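Local coordinates for uncharacterized protein AF_1796 (PDB 1VIM) that is of unknown function but probably binds a carbohydrate derivative and may act as an isomerase, at residues A[15-18]-A[19-23]; A[85-88]-A[89-93]; A[101-104]-A[105-109]; A[172-175]-A[176-180]. All coordinates share one frame; numbering follows the deposited sequence. Where two conformers were deposited one is given.

In the fold
The four contacts are all local and come in series along the chain. Interaction 1 lies on helix 12-31, about 39 Å between centres from interaction 2, which is on the opposite side of the chain's centre at the entrance to strand 92-96, the middle strand of a five-stranded parallel sheet. Interaction 3 opens helix 103-115, the crossover that follows this strand, and touches interaction 2 through Leu93 CD2 and Ser109 OG, 3.7 Å apart. Interaction 4 is on helix 160-181, its nearest atoms about 13 Å from interaction 1. Interactions 1, 3 and 4 all meet the second subunit and interaction 2 the third, so each of these local turns also lies at a subunit interface.

Interaction 1: residues A[15-18]-A[19-23]; sequences LRFL and EVVSE
Val21 N donates to Phe17 O at 2.9 Å, the shortest of four successive i to i+4 backbone hydrogen bonds that tie residues 15-18 to the turn after them. Val20 N to Arg16 O and Glu19 N to Leu15 O precede it, and Ser22 N to Leu18 O follows at 3.0 Å. The hydroxyl of Ser22 also stands near Leu18 O, OG lying 3.4 Å away in a weak approach whose proton is not settled, and Arg29 of the second subunit makes another weak bond with the same OG.

Beyond the backbone, one apolar pair carries the contact. The CG2 methyl of Val21 comes obliquely against the far end of the Phe17 ring, 3.5 Å from CE1 and 3.8 Å from CZ. Phe17 swings its ring anti to its own amide nitrogen (chi1 177°), beside its carbonyl carbon and hence forward along the helix, where this methyl waits. The same CG2 rests 3.4 Å from Phe17 O, bridging ring and backbone. One residue earlier, Val20 CG2 sits 3.4 Å from Arg16 O. Leu155, Met161 and Leu164 of the same chain close on Phe17, as does Ala172 of the second subunit. The arrangement is that of a regular alpha helix with an i to i+4 aromatic-aliphatic pair, helix 12-31 laying its apolar side on helices 149-155 and 160-181 and on a partner subunit.

Interaction 2: residues A[85-88]-A[89-93]; sequences PRIT and DQDVL. With FMT (formic acid), chain G.
Thr88 and Asp91 face each other across a type I beta turn that leads into strand 92-96 of the parallel sheet. Asp89 is the first corner residue, its CB bond pointing away from residues 85-88. At the second corner, Gln90 N donates to Thr88 OG1 at 3.2 Å, with an N-H...O angle of 163°. That hydroxyl lies between its own backbone nitrogen and carbonyl carbon (chi1 72°), a position from which it can accept from Gln90 and donate to the carboxylate of Asp91.

Asp91 closes the turn twice. Its amide bonds to Thr88 O at 3.1 Å, reaching it from well above the carbonyl plane, and its OD2 takes Thr88 N at 2.8 Å and Thr88 OG1 at 2.9 Å from the same face of the carboxylate. The amide arrives on the anti side, 24° out of plane; the hydroxyl comes from above. Arg48 adds a salt bridge to OD2, and an alanine in place of Asp91 would probably leave that guanidinium without its mate and Thr88 N without its acceptor. Val92 packs on Ile50 and Val120, and Leu93 sets CB 4.3 Å from Ile87 CD1. Ile87 CG1 also slides past Asp91 CB. The Ile87 amide binds a formic acid, probably from the crystallisation liquor and also held by the Val194 and Leu195 amides of the third subunit, with Ile87 N to O1 at 2.9 Å.

Interaction 3: residues A[101-104]-A[105-109]; sequences ETTS and VVNIS
Thr102 and Val105 meet through their methyls, CG2 to CG2 at 3.8 Å, across the first turn of helix 103-115. Thr102 holds the N-cap position without a capping bond from its side chain. Its CG2 is anti to the backbone nitrogen and its OG1 anti to the carbonyl carbon (chi1 -59°), which sends the methyl to Val105 and the hydroxyl to Ser97, with Glu197 of the second subunit as a further partner.

Thr103 and Asn107 lie side by side and point the same way, Thr103 CG2 resting 3.7 Å from Asn107 ND2. With Asn107 CG beside its own backbone nitrogen (chi1 -70°), the amide group leans back over Thr103 O, CG 3.3 Å from that oxygen. Ile108 folds similarly, so that its CG1 lies 3.2 Å from Ser104 O. Val106 brings CG2 against Thr102 O at 3.4 Å.

Beneath these side chains run the bonds from Val106 N, Asn107 N and Ile108 N to Thr102 O, Thr103 O and Ser104 O. The next carbonyl, Val105 O, is gripped twice, by Ser109 N and by Ser109 OG at 2.8 Å, from opposite faces of its plane.

The turn begins the helical crossover of a beta-alpha-beta unit, between parallel strands 92-96 and 118-123. Val105 and Val106 pack on helix 129-133, Thr102 and Ser104 touch Ala55 in the loop before helix 56-71, and Asn107 meets Asn107 of the fourth subunit.

Interaction 4: residues A[172-175]-A[176-180]; sequences ALVA and EIMMQ
Glu176 is joined to Ala172 by its amide, N to O at 3.0 Å, and together with Ala175 and Val174 it forms the middle of this turn. Its CB lies 3.4 Å from Leu173 O, but the carboxylate runs off along the helix: CG stands anti to the backbone nitrogen (chi1 179°) and the chain then bends at chi2. There OE2 accepts from Gln180 NE2 at 3.2 Å, on the lone pair turned from OE1. Its stronger partner is His11 of the second subunit, while OE1 takes Leu14 N of that subunit, so both oxygens of this buried group are engaged.

Ala175 adds little beyond its backbone, its carbonyl taking Met179 N at 3.1 Å. Val174 O receives Met178 N at 2.9 Å. The thioether of Met178 crosses Val174 at a slant, SD 4.0 Å from CG1, and Met178 CG rests 3.3 Å from Val174 O. A second apolar pair, set a residue earlier, crosses in the same fashion: Leu173 CG lies 4.1 Å from Ile177 CD1.

Leu173 packs on Val37, Met40 and Ile41 of helix 34-46, Ile177 on Leu72 and Tyr74. This is i to i+4 packing typical of a long, largely buried alpha helix, here helix 160-181, enclosed between its own subunit's helices and the second subunit.

Interaction 1: residues A[15-18]-A[19-23]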
loop_
_atom_site.group_PDB
_atom_site.type_symbol
_atom_site.label_atom_id
_atom_site.label_comp_id
_atom_site.label_asym_id
_atom_site.label_seq_id
_atom_site.Cartn_x
_atom_site.Cartn_y
_atom_site.Cartn_z
ATOM N N LEU A 15 -29.601 -2.611 -11.947
ATOM C CA LEU A 15 -30.686 -3.074 -11.071
ATOM C C LEU A 15 -30.709 -4.594 -10.940
ATOM O O LEU A 15 -30.918 -5.113 -9.834
ATOM C CB LEU A 15 -32.032 -2.479 -11.510
ATOM C CG LEU A 15 -32.086 -0.936 -11.576
ATOM C CD1 LEU A 15 -33.408 -0.508 -12.220
ATOM C CD2 LEU A 15 -31.931 -0.238 -10.221
ATOM N N ARG A 16 -30.423 -5.296 -12.037
ATOM C CA ARG A 16 -30.373 -6.756 -12.023
ATOM C C ARG A 16 -29.240 -7.221 -11.104
ATOM O O ARG A 16 -29.408 -8.159 -10.305
ATOM C CB ARG A 16 -30.173 -7.290 -13.435
ATOM C CG ARG A 16 -30.004 -8.779 -13.574
ATOM C CD ARG A 16 -30.264 -9.268 -15.001
ATOM N NE ARG A 16 -31.686 -9.133 -15.232
ATOM C CZ ARG A 16 -32.583 -10.096 -15.027
ATOM N NH1 ARG A 16 -32.221 -11.337 -14.679
ATOM N NH2 ARG A 16 -33.847 -9.818 -15.206
ATOM N N PHE A 17 -28.094 -6.532 -11.169
ATOM C CA PHE A 17 -26.998 -6.881 -10.289
ATOM C C PHE A 17 -27.420 -6.763 -8.805
ATOM O O PHE A 17 -27.135 -7.639 -8.002
ATOM C CB PHE A 17 -25.789 -5.970 -10.585
ATOM C CG PHE A 17 -24.623 -6.224 -9.664
ATOM C CD1 PHE A 17 -24.508 -5.503 -8.474
ATOM C CD2 PHE A 17 -23.677 -7.199 -9.945
ATOM C CE1 PHE A 17 -23.463 -5.742 -7.607
ATOM C CE2 PHE A 17 -22.617 -7.427 -9.078
ATOM C CZ PHE A 17 -22.522 -6.699 -7.890
ATOM N N LEU A 18 -28.097 -5.675 -8.458
ATOM C CA LEU A 18 -28.542 -5.506 -7.093
ATOM C C LEU A 18 -29.520 -6.583 -6.653
ATOM O O LEU A 18 -29.460 -7.031 -5.516
ATOM C CB LEU A 18 -29.143 -4.113 -6.898
ATOM C CG LEU A 18 -28.186 -2.942 -7.113
ATOM C CD1 LEU A 18 -28.918 -1.623 -6.993
ATOM C CD2 LEU A 18 -27.000 -3.015 -6.163
ATOM N N GLU A 19 -30.377 -7.032 -7.565
ATOM C CA GLU A 19 -31.281 -8.135 -7.244
ATOM C C GLU A 19 -30.474 -9.384 -6.933
ATOM O O GLU A 19 -30.764 -10.073 -5.967
ATOM C CB GLU A 19 -32.259 -8.416 -8.391
ATOM C CG GLU A 19 -33.379 -9.431 -8.079
ATOM C CD GLU A 19 -32.954 -10.897 -7.956
ATOM O OE1 GLU A 19 -32.154 -11.358 -8.768
ATOM O OE2 GLU A 19 -33.451 -11.616 -7.034
ATOM N N VAL A 20 -29.462 -9.675 -7.740
ATOM C CA VAL A 20 -28.614 -10.846 -7.499
ATOM C C VAL A 20 -27.921 -10.746 -6.133
ATOM O O VAL A 20 -27.919 -11.710 -5.385
ATOM C CB VAL A 20 -27.584 -11.057 -8.621
ATOM C CG1 VAL A 20 -26.616 -12.204 -8.270
ATOM C CG2 VAL A 20 -28.301 -11.331 -9.911
ATOM N N VAL A 21 -27.375 -9.569 -5.798
ATOM C CA VAL A 21 -26.754 -9.383 -4.488
ATOM C C VAL A 21 -27.764 -9.704 -3.368
ATOM O O VAL A 21 -27.416 -10.435 -2.438
ATOM C CB VAL A 21 -26.183 -7.952 -4.334
ATOM C CG1 VAL A 21 -25.689 -7.698 -2.891
ATOM C CG2 VAL A 21 -25.020 -7.791 -5.281
ATOM N N SER A 22 -29.003 -9.184 -3.495
ATOM C CA SER A 22 -30.066 -9.471 -2.519
ATOM C C SER A 22 -30.257 -10.971 -2.338
ATOM O O SER A 22 -30.329 -11.484 -1.194
ATOM C CB SER A 22 -31.376 -8.861 -2.999
ATOM O OG SER A 22 -31.379 -7.485 -2.747
ATOM N N GLU A 23 -30.301 -11.698 -3.447
ATOM C CA GLU A 23 -30.530 -13.135 -3.379
ATOM C C GLU A 23 -29.372 -13.842 -2.712
ATOM O O GLU A 23 -29.566 -14.783 -1.950
ATOM C CB GLU A 23 -30.768 -13.695 -4.782
ATOM C CG GLU A 23 -31.085 -15.184 -4.816
ATOM C CD GLU A 23 -32.492 -15.530 -4.367
ATOM O OE1 GLU A 23 -33.279 -14.618 -4.022
ATOM O OE2 GLU A 23 -32.799 -16.745 -4.362
#

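Interaction 2: residues A[85-88]-A[89-93]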
loop_
_atom_site.group_PDB
_atom_site.type_symbol
_atom_site.label_atom_id
_atom_site.label_comp_id
_atom_site.label_asym_id
_atom_site.label_seq_id
_atom_site.Cartn_x
_atom_site.Cartn_y
_atom_site.Cartn_z
ATOM N N PRO A 85 5.197 -8.382 12.135
ATOM C CA PRO A 85 6.346 -9.136 12.631
ATOM C C PRO A 85 6.297 -10.606 12.198
ATOM O O PRO A 85 5.363 -11.030 11.507
ATOM C CB PRO A 85 6.157 -9.027 14.144
ATOM C CG PRO A 85 4.637 -9.172 14.321
ATOM C CD PRO A 85 4.091 -8.340 13.114
ATOM N N ARG A 86 7.323 -11.351 12.619
ATOM C CA ARG A 86 7.392 -12.788 12.376
ATOM C C ARG A 86 6.118 -13.521 12.813
ATOM O O ARG A 86 5.693 -13.425 13.971
ATOM C CB ARG A 86 8.583 -13.324 13.194
ATOM C CG ARG A 86 8.741 -14.802 13.108
ATOM C CD ARG A 86 9.830 -15.359 14.027
ATOM N NE ARG A 86 11.157 -14.999 13.536
ATOM C CZ ARG A 86 11.838 -15.692 12.621
ATOM N NH1 ARG A 86 11.324 -16.780 12.072
ATOM N NH2 ARG A 86 13.036 -15.275 12.237
ATOM N N ILE A 87 5.533 -14.292 11.916
ATOM C CA ILE A 87 4.431 -15.162 12.331
ATOM C C ILE A 87 4.986 -16.404 13.074
ATOM O O ILE A 87 6.082 -16.890 12.771
ATOM C CB ILE A 87 3.562 -15.565 11.113
ATOM C CG1 ILE A 87 2.199 -16.108 11.573
ATOM C CG2 ILE A 87 4.323 -16.554 10.190
ATOM C CD1 ILE A 87 1.198 -16.337 10.424
ATOM N N THR A 88 4.237 -16.896 14.051
ATOM C CA THR A 88 4.714 -17.998 14.885
ATOM C C THR A 88 3.658 -19.080 15.008
ATOM O O THR A 88 2.499 -18.902 14.605
ATOM C CB THR A 88 5.042 -17.507 16.331
ATOM O OG1 THR A 88 3.819 -17.214 17.034
ATOM C CG2 THR A 88 5.923 -16.258 16.322
ATOM N N ASP A 89 4.047 -20.171 15.673
ATOM C CA ASP A 89 3.140 -21.291 15.894
ATOM C C ASP A 89 2.025 -21.025 16.931
ATOM O O ASP A 89 1.217 -21.936 17.191
ATOM C CB ASP A 89 3.927 -22.580 16.201
ATOM C CG ASP A 89 4.707 -22.525 17.497
ATOM O OD1 ASP A 89 4.459 -21.642 18.346
ATOM O OD2 ASP A 89 5.593 -23.390 17.737
ATOM N N GLN A 90 1.955 -19.819 17.499
ATOM C CA GLN A 90 0.832 -19.457 18.358
ATOM C C GLN A 90 -0.180 -18.558 17.659
ATOM O O GLN A 90 -1.170 -18.135 18.279
ATOM C CB GLN A 90 1.325 -18.735 19.604
ATOM C CG GLN A 90 2.212 -19.613 20.488
ATOM C CD GLN A 90 2.311 -19.061 21.886
ATOM O OE1 GLN A 90 2.022 -17.889 22.128
ATOM N NE2 GLN A 90 2.674 -19.927 22.829
ATOM N N ASP A 91 0.073 -18.238 16.385
ATOM C CA ASP A 91 -0.764 -17.286 15.677
ATOM C C ASP A 91 -1.787 -17.977 14.780
ATOM O O ASP A 91 -1.763 -19.189 14.590
ATOM C CB ASP A 91 0.149 -16.342 14.871
ATOM C CG ASP A 91 1.093 -15.598 15.748
ATOM O OD1 ASP A 91 0.681 -15.138 16.860
ATOM O OD2 ASP A 91 2.278 -15.413 15.423
ATOM N N VAL A 92 -2.685 -17.177 14.223
ATOM C CA VAL A 92 -3.620 -17.673 13.232
ATOM C C VAL A 92 -3.546 -16.782 12.004
ATOM O O VAL A 92 -3.479 -15.561 12.121
ATOM C CB VAL A 92 -5.051 -17.770 13.795
ATOM C CG1 VAL A 92 -5.594 -16.422 14.179
ATOM C CG2 VAL A 92 -5.987 -18.472 12.797
ATOM N N LEU A 93 -3.555 -17.409 10.847
ATOM C CA LEU A 93 -3.612 -16.721 9.564
ATOM C C LEU A 93 -5.008 -16.893 9.017
ATOM O O LEU A 93 -5.537 -18.016 9.001
ATOM C CB LEU A 93 -2.611 -17.371 8.608
ATOM C CG LEU A 93 -2.564 -16.832 7.172
ATOM C CD1 LEU A 93 -2.198 -15.319 7.125
ATOM C CD2 LEU A 93 -1.566 -17.639 6.378
HETATM C C FMT G . 5.524 -12.978 8.636
HETATM O O1 FMT G . 6.336 -13.744 9.159
HETATM O O2 FMT G . 5.558 -12.586 7.458
#

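Interaction 3: residues A[101-104]-A[105-109]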
loop_
_atom_site.group_PDB
_atom_site.type_symbol
_atom_site.label_atom_id
_atom_site.label_comp_id
_atom_site.label_asym_id
_atom_site.label_seq_id
_atom_site.Cartn_x
_atom_site.Cartn_y
_atom_site.Cartn_z
ATOM N N GLU A 101 -7.512 -21.204 -4.634
ATOM C CA GLU A 101 -6.353 -21.595 -5.466
ATOM C C GLU A 101 -5.409 -20.432 -5.723
ATOM O O GLU A 101 -4.360 -20.622 -6.344
ATOM C CB GLU A 101 -6.793 -22.190 -6.820
ATOM C CG GLU A 101 -7.758 -23.348 -6.673
ATOM C CD GLU A 101 -7.157 -24.545 -5.935
ATOM O OE1 GLU A 101 -5.913 -24.717 -5.889
ATOM O OE2 GLU A 101 -7.945 -25.335 -5.371
ATOM N N THR A 102 -5.764 -19.250 -5.225
ATOM C CA THR A 102 -4.994 -18.034 -5.460
ATOM C C THR A 102 -3.544 -18.296 -5.096
ATOM O O THR A 102 -3.236 -18.604 -3.941
ATOM C CB THR A 102 -5.552 -16.938 -4.548
ATOM O OG1 THR A 102 -6.943 -16.732 -4.836
ATOM C CG2 THR A 102 -4.901 -15.628 -4.832
ATOM N N THR A 103 -2.642 -18.188 -6.073
ATOM C CA THR A 103 -1.304 -18.748 -5.908
ATOM C C THR A 103 -0.547 -18.138 -4.733
ATOM O O THR A 103 0.010 -18.858 -3.883
ATOM C CB THR A 103 -0.504 -18.561 -7.201
ATOM O OG1 THR A 103 -1.274 -19.108 -8.281
ATOM C CG2 THR A 103 0.793 -19.363 -7.154
ATOM N N SER A 104 -0.557 -16.816 -4.648
ATOM C CA SER A 104 0.209 -16.171 -3.588
ATOM C C SER A 104 -0.329 -16.538 -2.202
ATOM O O SER A 104 0.446 -16.774 -1.274
ATOM C CB SER A 104 0.228 -14.668 -3.808
ATOM O OG SER A 104 -1.085 -14.180 -3.777
ATOM N N VAL A 105 -1.649 -16.641 -2.094
ATOM C CA VAL A 105 -2.298 -16.926 -0.817
ATOM C C VAL A 105 -2.040 -18.381 -0.413
ATOM O O VAL A 105 -1.713 -18.665 0.745
ATOM C CB VAL A 105 -3.797 -16.600 -0.899
ATOM C CG1 VAL A 105 -4.559 -17.061 0.348
ATOM C CG2 VAL A 105 -3.990 -15.108 -1.131
ATOM N N VAL A 106 -2.118 -19.301 -1.373
ATOM C CA VAL A 106 -1.790 -20.696 -1.086
ATOM C C VAL A 106 -0.325 -20.858 -0.661
ATOM O O VAL A 106 -0.025 -21.532 0.334
ATOM C CB VAL A 106 -2.126 -21.563 -2.311
ATOM C CG1 VAL A 106 -1.530 -22.973 -2.205
ATOM C CG2 VAL A 106 -3.657 -21.653 -2.490
ATOM N N ASN A 107 0.588 -20.207 -1.386
ATOM C CA ASN A 107 2.010 -20.358 -1.065
ATOM C C ASN A 107 2.339 -19.800 0.329
ATOM O O ASN A 107 3.068 -20.438 1.111
ATOM C CB ASN A 107 2.880 -19.692 -2.137
ATOM C CG ASN A 107 2.841 -20.433 -3.462
ATOM O OD1 ASN A 107 2.387 -21.581 -3.538
ATOM N ND2 ASN A 107 3.345 -19.776 -4.511
ATOM N N ILE A 108 1.808 -18.619 0.642
ATOM C CA ILE A 108 2.027 -18.006 1.953
ATOM C C ILE A 108 1.410 -18.872 3.047
ATOM O O ILE A 108 2.029 -19.069 4.105
ATOM C CB ILE A 108 1.386 -16.603 1.990
ATOM C CG1 ILE A 108 2.196 -15.608 1.149
ATOM C CG2 ILE A 108 1.180 -16.112 3.421
ATOM C CD1 ILE A 108 3.537 -15.203 1.693
ATOM N N SER A 109 0.221 -19.426 2.788
ATOM C CA SER A 109 -0.464 -20.221 3.799
ATOM C C SER A 109 0.274 -21.515 4.054
ATOM O O SER A 109 0.352 -21.948 5.205
ATOM C CB SER A 109 -1.907 -20.509 3.388
ATOM O OG SER A 109 -2.628 -19.304 3.281
#

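Interaction 4: residues A[172-175]-A[176-180]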
loop_
_atom_site.group_PDB
_atom_site.type_symbol
_atom_site.label_atom_id
_atom_site.label_comp_id
_atom_site.label_asym_id
_atom_site.label_seq_id
_atom_site.Cartn_x
_atom_site.Cartn_y
_atom_site.Cartn_z
ATOM N N ALA A 172 -20.518 -9.136 9.363
ATOM C CA ALA A 172 -21.461 -9.847 10.239
ATOM C C ALA A 172 -20.737 -10.508 11.408
ATOM O O ALA A 172 -21.237 -10.517 12.559
ATOM C CB ALA A 172 -22.253 -10.883 9.458
ATOM N N LEU A 173 -19.567 -11.079 11.128
ATOM C CA LEU A 173 -18.754 -11.706 12.147
ATOM C C LEU A 173 -18.318 -10.656 13.182
ATOM O O LEU A 173 -18.327 -10.930 14.389
ATOM C CB LEU A 173 -17.553 -12.405 11.486
ATOM C CG LEU A 173 -16.683 -13.234 12.407
ATOM C CD1 LEU A 173 -17.417 -14.519 12.707
ATOM C CD2 LEU A 173 -15.407 -13.557 11.651
ATOM N N VAL A 174 -17.943 -9.466 12.722
ATOM C CA VAL A 174 -17.598 -8.369 13.635
ATOM C C VAL A 174 -18.778 -8.051 14.552
ATOM O O VAL A 174 -18.601 -7.890 15.747
ATOM C CB VAL A 174 -17.143 -7.109 12.850
ATOM C CG1 VAL A 174 -17.137 -5.881 13.742
ATOM C CG2 VAL A 174 -15.750 -7.333 12.297
ATOM N N ALA A 175 -19.986 -7.952 13.995
ATOM C CA ALA A 175 -21.172 -7.689 14.804
ATOM C C ALA A 175 -21.311 -8.755 15.895
ATOM O O ALA A 175 -21.657 -8.446 17.044
ATOM C CB ALA A 175 -22.383 -7.666 13.912
ATOM N N GLU A 176 -21.080 -10.009 15.536
ATOM C CA GLU A 176 -21.210 -11.120 16.479
ATOM C C GLU A 176 -20.160 -11.044 17.578
ATOM O O GLU A 176 -20.474 -11.208 18.769
ATOM C CB GLU A 176 -21.104 -12.436 15.719
ATOM C CG GLU A 176 -21.199 -13.675 16.596
ATOM C CD GLU A 176 -22.559 -13.860 17.253
ATOM O OE1 GLU A 176 -23.563 -13.269 16.791
ATOM O OE2 GLU A 176 -22.600 -14.629 18.246
ATOM N N ILE A 177 -18.912 -10.774 17.202
ATOM C CA ILE A 177 -17.853 -10.611 18.197
ATOM C C ILE A 177 -18.141 -9.431 19.120
ATOM O O ILE A 177 -17.925 -9.525 20.335
ATOM C CB ILE A 177 -16.467 -10.484 17.511
ATOM C CG1 ILE A 177 -16.110 -11.795 16.791
ATOM C CG2 ILE A 177 -15.397 -10.148 18.554
ATOM C CD1 ILE A 177 -14.951 -11.700 15.791
ATOM N N MET A 178 -18.668 -8.341 18.582
ATOM C CA MET A 178 -18.999 -7.206 19.453
ATOM C C MET A 178 -20.017 -7.604 20.502
ATOM O O MET A 178 -19.858 -7.265 21.675
ATOM C CB MET A 178 -19.547 -6.044 18.651
ATOM C CG MET A 178 -18.492 -5.340 17.812
ATOM S SD MET A 178 -19.221 -4.167 16.679
ATOM C CE MET A 178 -19.802 -2.854 17.856
ATOM N N MET A 179 -21.052 -8.317 20.076
ATOM C CA MET A 179 -22.071 -8.816 21.002
ATOM C C MET A 179 -21.437 -9.691 22.083
ATOM O O MET A 179 -21.704 -9.485 23.286
ATOM C CB MET A 179 -23.195 -9.546 20.250
ATOM C CG MET A 179 -24.306 -10.112 21.150
ATOM S SD MET A 179 -23.920 -11.774 21.716
ATOM C CE MET A 179 -25.372 -12.152 22.697
ATOM N N GLN A 180 -20.593 -10.643 21.691
ATOM C CA GLN A 180 -19.981 -11.583 22.640
ATOM C C GLN A 180 -19.093 -10.895 23.656
ATOM O O GLN A 180 -19.043 -11.307 24.826
ATOM C CB GLN A 180 -19.185 -12.668 21.916
ATOM C CG GLN A 180 -20.047 -13.620 21.120
ATOM C CD GLN A 180 -19.274 -14.777 20.532
ATOM O OE1 GLN A 180 -18.087 -14.956 20.812
ATOM N NE2 GLN A 180 -19.950 -15.584 19.736
#